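Local coordinates for protein p1 (Rice yellow mottle virus, PDB 6TY2) that suppresses RNA silencing, has a role in virus spread and probably binds RNA, represented here by its C-terminal zinc-finger part, at residues A[10-15]-A[32-37]; A[6-11]-A[39-44]. One frame throughout, in Å; residues are numbered along the deposited sequence.

Contact 1: residues A[10-15]-A[32-37]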
loop_
_atom_site.group_PDB
_atom_site.type_symbol
_atom_site.label_atom_id
_atom_site.label_comp_id
_atom_site.label_asym_id
_atom_site.label_seq_id
_atom_site.Cartn_x
_atom_site.Cartn_y
_atom_site.Cartn_z
ATOM N N GLU A 10 12.288 2.136 10.630
ATOM C CA GLU A 10 11.127 1.600 11.321
ATOM C C GLU A 10 10.326 0.696 10.385
ATOM O O GLU A 10 9.860 -0.364 10.790
ATOM C CB GLU A 10 10.216 2.711 11.867
ATOM C CG GLU A 10 10.887 4.014 12.308
ATOM C CD GLU A 10 11.836 3.891 13.503
ATOM O OE1 GLU A 10 11.406 3.395 14.575
ATOM O OE2 GLU A 10 13.012 4.322 13.374
ATOM N N ARG A 11 10.162 1.110 9.139
ATOM C CA ARG A 11 9.459 0.264 8.185
ATOM C C ARG A 11 10.245 -1.020 7.884
ATOM O O ARG A 11 9.664 -2.096 7.790
ATOM C CB ARG A 11 9.171 1.017 6.890
ATOM C CG ARG A 11 8.325 0.208 5.932
ATOM C CD ARG A 11 7.242 1.067 5.327
ATOM N NE ARG A 11 6.633 0.423 4.165
ATOM C CZ ARG A 11 5.587 -0.392 4.235
ATOM N NH1 ARG A 11 5.043 -0.675 5.417
ATOM N NH2 ARG A 11 5.087 -0.930 3.124
ATOM N N ASN A 12 11.564 -0.909 7.772
ATOM C CA ASN A 12 12.389 -2.072 7.505
ATOM C C ASN A 12 12.373 -3.037 8.673
ATOM O O ASN A 12 12.346 -4.234 8.472
ATOM C CB ASN A 12 13.827 -1.663 7.168
ATOM C CG ASN A 12 13.964 -1.201 5.736
ATOM O OD1 ASN A 12 13.055 -1.398 4.932
ATOM N ND2 ASN A 12 15.089 -0.579 5.409
ATOM N N ALA A 13 12.355 -2.514 9.890
ATOM C CA ALA A 13 12.222 -3.377 11.060
ATOM C C ALA A 13 10.956 -4.218 10.940
ATOM O O ALA A 13 10.953 -5.409 11.230
ATOM C CB ALA A 13 12.200 -2.541 12.343
ATOM N N GLU A 14 9.879 -3.591 10.490
ATOM C CA GLU A 14 8.585 -4.254 10.428
ATOM C C GLU A 14 8.533 -5.251 9.280
ATOM O O GLU A 14 7.859 -6.283 9.370
ATOM C CB GLU A 14 7.471 -3.216 10.294
ATOM C CG GLU A 14 6.067 -3.792 10.266
ATOM C CD GLU A 14 5.717 -4.632 11.497
ATOM O OE1 GLU A 14 6.272 -4.394 12.604
ATOM O OE2 GLU A 14 4.868 -5.538 11.342
ATOM N N ILE A 15 9.248 -4.939 8.203
ATOM C CA ILE A 15 9.396 -5.847 7.065
ATOM C C ILE A 15 10.108 -7.108 7.512
ATOM O O ILE A 15 9.692 -8.217 7.183
ATOM C CB ILE A 15 10.205 -5.192 5.922
ATOM C CG1 ILE A 15 9.433 -4.034 5.284
ATOM C CG2 ILE A 15 10.640 -6.223 4.897
ATOM C CD1 ILE A 15 8.035 -4.401 4.877
ATOM N N VAL A 32 10.332 -6.679 0.687
ATOM C CA VAL A 32 11.625 -6.179 0.241
ATOM C C VAL A 32 11.914 -4.907 0.996
ATOM O O VAL A 32 10.999 -4.154 1.324
ATOM C CB VAL A 32 11.637 -5.949 -1.288
ATOM C CG1 VAL A 32 10.544 -5.040 -1.668
ATOM C CG2 VAL A 32 12.961 -5.396 -1.771
ATOM N N TYR A 33 13.185 -4.681 1.299
ATOM C CA TYR A 33 13.570 -3.573 2.152
ATOM C C TYR A 33 13.594 -2.221 1.412
ATOM O O TYR A 33 13.855 -2.149 0.220
ATOM C CB TYR A 33 14.930 -3.862 2.768
ATOM C CG TYR A 33 14.953 -4.960 3.821
ATOM C CD1 TYR A 33 14.203 -4.852 4.985
ATOM C CD2 TYR A 33 15.766 -6.073 3.670
ATOM C CE1 TYR A 33 14.247 -5.838 5.963
ATOM C CE2 TYR A 33 15.826 -7.068 4.643
ATOM C CZ TYR A 33 15.066 -6.944 5.788
ATOM O OH TYR A 33 15.116 -7.927 6.754
ATOM N N LEU A 34 13.315 -1.148 2.137
ATOM C CA LEU A 34 13.290 0.188 1.547
ATOM C C LEU A 34 14.648 0.903 1.585
ATOM O O LEU A 34 15.436 0.734 2.523
ATOM C CB LEU A 34 12.261 1.061 2.264
ATOM C CG LEU A 34 10.760 0.905 2.056
ATOM C CD1 LEU A 34 10.274 -0.488 2.401
ATOM C CD2 LEU A 34 10.063 1.925 2.928
ATOM N N SER A 35 14.899 1.721 0.568
ATOM C CA SER A 35 15.981 2.702 0.612
ATOM C C SER A 35 15.492 3.933 -0.114
ATOM O O SER A 35 14.406 3.915 -0.681
ATOM C CB SER A 35 17.257 2.174 -0.042
ATOM O OG SER A 35 17.050 1.975 -1.427
ATOM N N ARG A 36 16.292 4.993 -0.118
ATOM C CA ARG A 36 15.943 6.191 -0.862
ATOM C C ARG A 36 15.768 5.890 -2.339
ATOM O O ARG A 36 15.036 6.581 -3.034
ATOM C CB ARG A 36 17.008 7.278 -0.675
ATOM C CG ARG A 36 17.087 7.828 0.739
ATOM C CD ARG A 36 18.120 8.945 0.862
ATOM N NE ARG A 36 18.338 9.328 2.257
ATOM C CZ ARG A 36 19.082 10.361 2.642
ATOM N NH1 ARG A 36 19.682 11.125 1.738
ATOM N NH2 ARG A 36 19.223 10.634 3.933
ATOM N N ASP A 37 16.430 4.856 -2.828
ATOM C CA ASP A 37 16.382 4.566 -4.255
ATOM C C ASP A 37 15.275 3.583 -4.667
ATOM O O ASP A 37 15.118 3.290 -5.851
ATOM C CB ASP A 37 17.749 4.064 -4.705
ATOM C CG ASP A 37 18.853 5.069 -4.403
ATOM O OD1 ASP A 37 18.723 6.265 -4.785
ATOM O OD2 ASP A 37 19.833 4.662 -3.754
#
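V32 meets I15 lightly, through its carbonyl: V32 O lies 4.1 Å from I15 CG2. The V32 side chain itself points away from the helix and rests on L54. Y33 lays its ring along the helix backbone. N12 O sits at the ring edge, in the ring plane, 3.5 Å from Y33 CE1. The CG2 methyl of I15 comes to the same ring carbon obliquely, 3.8 Å from Y33 CE1. The phenol continues one turn on, where Y33 OH hydrogen-bonds to S16 OG. The N12 amide passes close to the Y33 ring, its plane 77° from that of the ring.

L34 carries the main polar link. Its backbone N-H gives a nearly straight bond (170°) to N12 OD1, 2.8 Å away. L34 O takes a second bond from N12 ND2 at 3.2 Å. Both bonds lie in the carbonyl planes, on lone pairs. One side-chain amide thus reads both polar backbone groups of L34 and is held flat and fixed in its flip. N12 gets there with CG anti to its own carbonyl carbon (chi1 -80°). The L34 side chain turns to the helix and packs its CD2 methyl against R11 CD at 3.8 Å. The guanidinium of R11 goes on to D40.

At S35 the chain passes beyond 10-15 and makes an ST turn, S35 OG accepting from D37 N. R36 still lies against H8 of the same helix and salt-bridges to D5. The segment 32-37 runs as an irregular loop along one side of helix 3-24, with no strand nearby.

Contact 2: residues A[6-11]-A[39-44]. With ZN (zinc ion), chain C.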
loop_
_atom_site.group_PDB
_atom_site.type_symbol
_atom_site.label_atom_id
_atom_site.label_comp_id
_atom_site.label_asym_id
_atom_site.label_seq_id
_atom_site.Cartn_x
_atom_site.Cartn_y
_atom_site.Cartn_z
ATOM N N ARG A 6 14.935 7.580 9.250
ATOM C CA ARG A 6 14.320 7.016 10.427
ATOM C C ARG A 6 13.113 6.175 10.016
ATOM O O ARG A 6 12.961 5.048 10.475
ATOM C CB ARG A 6 13.919 8.122 11.399
ATOM C CG ARG A 6 13.729 7.662 12.829
ATOM C CD ARG A 6 13.046 8.744 13.654
ATOM N NE ARG A 6 13.674 10.053 13.462
ATOM C CZ ARG A 6 14.390 10.690 14.386
ATOM N NH1 ARG A 6 14.578 10.144 15.583
ATOM N NH2 ARG A 6 14.919 11.880 14.111
ATOM N N GLU A 7 12.275 6.703 9.130
ATOM C CA GLU A 7 11.071 5.980 8.719
ATOM C C GLU A 7 11.395 4.745 7.873
ATOM O O GLU A 7 10.657 3.765 7.901
ATOM C CB GLU A 7 10.119 6.911 7.959
ATOM C CG GLU A 7 9.374 7.869 8.887
ATOM C CD GLU A 7 8.520 8.886 8.141
ATOM O OE1 GLU A 7 7.457 9.284 8.662
ATOM O OE2 GLU A 7 8.917 9.300 7.037
ATOM N N HIS A 8 12.491 4.784 7.121
ATOM C CA HIS A 8 12.945 3.585 6.411
ATOM C C HIS A 8 13.353 2.503 7.411
ATOM O O HIS A 8 13.051 1.329 7.210
ATOM C CB HIS A 8 14.114 3.900 5.485
ATOM C CG HIS A 8 13.743 4.726 4.295
ATOM N ND1 HIS A 8 14.686 5.346 3.508
ATOM C CD2 HIS A 8 12.537 5.022 3.749
ATOM C CE1 HIS A 8 14.077 6.001 2.535
ATOM N NE2 HIS A 8 12.776 5.814 2.655
ATOM N N GLN A 9 14.038 2.909 8.484
ATOM C CA GLN A 9 14.449 1.988 9.546
ATOM C C GLN A 9 13.263 1.331 10.226
ATOM O O GLN A 9 13.239 0.110 10.399
ATOM C CB GLN A 9 15.295 2.702 10.610
ATOM C CG GLN A 9 16.770 2.859 10.238
ATOM C CD GLN A 9 17.638 3.409 11.385
ATOM O OE1 GLN A 9 17.190 4.227 12.190
ATOM N NE2 GLN A 9 18.884 2.948 11.457
ATOM N N GLU A 10 12.288 2.136 10.630
ATOM C CA GLU A 10 11.127 1.600 11.321
ATOM C C GLU A 10 10.326 0.696 10.385
ATOM O O GLU A 10 9.860 -0.364 10.790
ATOM C CB GLU A 10 10.216 2.711 11.867
ATOM C CG GLU A 10 10.887 4.014 12.308
ATOM C CD GLU A 10 11.836 3.891 13.503
ATOM O OE1 GLU A 10 11.406 3.395 14.575
ATOM O OE2 GLU A 10 13.012 4.322 13.374
ATOM N N ARG A 11 10.162 1.110 9.139
ATOM C CA ARG A 11 9.459 0.264 8.185
ATOM C C ARG A 11 10.245 -1.020 7.884
ATOM O O ARG A 11 9.664 -2.096 7.790
ATOM C CB ARG A 11 9.171 1.017 6.890
ATOM C CG ARG A 11 8.325 0.208 5.932
ATOM C CD ARG A 11 7.242 1.067 5.327
ATOM N NE ARG A 11 6.633 0.423 4.165
ATOM C CZ ARG A 11 5.587 -0.392 4.235
ATOM N NH1 ARG A 11 5.043 -0.675 5.417
ATOM N NH2 ARG A 11 5.087 -0.930 3.124
ATOM N N CYS A 39 11.416 3.129 -2.659
ATOM C CA CYS A 39 10.657 3.382 -1.439
ATOM C C CYS A 39 9.146 3.398 -1.701
ATOM O O CYS A 39 8.707 3.916 -2.722
ATOM C CB CYS A 39 11.127 4.710 -0.854
ATOM S SG CYS A 39 10.164 5.406 0.436
ATOM N N ASP A 40 8.343 2.835 -0.806
ATOM C CA ASP A 40 6.910 2.776 -1.090
ATOM C C ASP A 40 6.093 3.635 -0.129
ATOM O O ASP A 40 4.903 3.418 0.043
ATOM C CB ASP A 40 6.403 1.325 -1.084
ATOM C CG ASP A 40 6.619 0.612 0.246
ATOM O OD1 ASP A 40 7.158 1.231 1.176
ATOM O OD2 ASP A 40 6.239 -0.581 0.368
ATOM N N ILE A 41 6.736 4.621 0.479
ATOM C CA ILE A 41 6.041 5.577 1.343
ATOM C C ILE A 41 5.675 6.819 0.536
ATOM O O ILE A 41 6.543 7.602 0.185
ATOM C CB ILE A 41 6.903 5.972 2.544
ATOM C CG1 ILE A 41 7.446 4.723 3.243
ATOM C CG2 ILE A 41 6.117 6.851 3.507
ATOM C CD1 ILE A 41 8.395 5.042 4.387
ATOM N N PRO A 42 4.387 6.989 0.209
ATOM C CA PRO A 42 3.974 8.066 -0.699
ATOM C C PRO A 42 4.435 9.438 -0.248
ATOM O O PRO A 42 4.793 10.264 -1.082
ATOM C CB PRO A 42 2.447 7.975 -0.677
ATOM C CG PRO A 42 2.172 6.557 -0.314
ATOM C CD PRO A 42 3.243 6.195 0.673
ATOM N N GLU A 43 4.443 9.657 1.060
ATOM C CA GLU A 43 4.827 10.934 1.638
ATOM C C GLU A 43 6.272 11.276 1.282
ATOM O O GLU A 43 6.640 12.444 1.197
ATOM C CB GLU A 43 4.639 10.908 3.165
ATOM C CG GLU A 43 3.184 10.777 3.647
ATOM C CD GLU A 43 2.613 9.366 3.494
ATOM O OE1 GLU A 43 3.382 8.412 3.273
ATOM O OE2 GLU A 43 1.381 9.206 3.601
ATOM N N HIS A 44 7.085 10.250 1.057
ATOM C CA HIS A 44 8.481 10.444 0.687
ATOM C C HIS A 44 8.694 10.784 -0.791
ATOM O O HIS A 44 9.808 11.112 -1.189
ATOM C CB HIS A 44 9.299 9.195 1.005
ATOM C CG HIS A 44 9.541 8.973 2.464
ATOM N ND1 HIS A 44 10.368 7.979 2.928
ATOM C CD2 HIS A 44 9.086 9.628 3.557
ATOM C CE1 HIS A 44 10.404 8.019 4.249
ATOM N NE2 HIS A 44 9.634 9.011 4.656
HETATM ZN ZN ZN C . 11.583 6.931 1.417
#
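The H44 ring is met at its edge by E7 OE2 and H8 CD2, both in its plane. One face carries I41 CB, 3.9 Å above the ring plane and offset toward the rim. The H8 ring has I41 CD1 near its edge; the two histidine rings meet obliquely and do not stack. Both serve a zinc finger with His-Cys-His-Cys ligands. H8 NE2 binds the zinc ion at 2.1 Å, C39 SG at 2.3 Å and H44 ND1 at 2.2 Å. C48 SG is the fourth ligand. The metal thus ties helix 3-24 to the loop that follows.

E7 forms the second shell. With ND1 on the metal, H44 turns NE2 to the helix, where it donates a short hydrogen bond of 2.5 Å to E7 OE2. The carboxylate is turned 34° from the ring plane. Together with the zinc bond at ND1, this bond holds the rotation of the ring, and the carboxylate would probably make the imidazole a stronger zinc ligand.

One helical turn further on, R11 grips D40 side-on in a salt bridge. R11 NE reaches D40 OD1 at 3.1 Å, and R11 NH2 reaches D40 OD2 at 3.0 Å. Both oxygens lie close to the guanidinium plane, while NH2 approaches OD2 from above the carboxylate plane. D40 CG sits between its backbone N and carbonyl carbon (chi1 60°), which swings the carboxylate toward the helix. D40 OD2 has a further weak bond from N55.

The cysteine sulfur also has a backbone partner: I41 N donates to C39 SG at 3.5 Å, with an N-H...S angle of 166°.

Both contacts dock the chain after helix 3-24 back onto that helix, and both use R11. Each is partly buried. Contact 1 lies nearer the centre of the chain; contact 2 lies farther out, toward the helix start. Their chemistry differs. Contact 1 relies on one neutral amide and on apolar packing, whereas contact 2 relies on a zinc ion, a salt bridge and a His-carboxylate hydrogen bond. L34 joins the two: its CD2 lies 3.8 Å from I41 CD1, and its side chain is about 5 Å from the zinc ion. S35 and R36 backbone atoms also pack against H8 CE1. The apolar patch of contact 1 therefore borders the zinc site of contact 2.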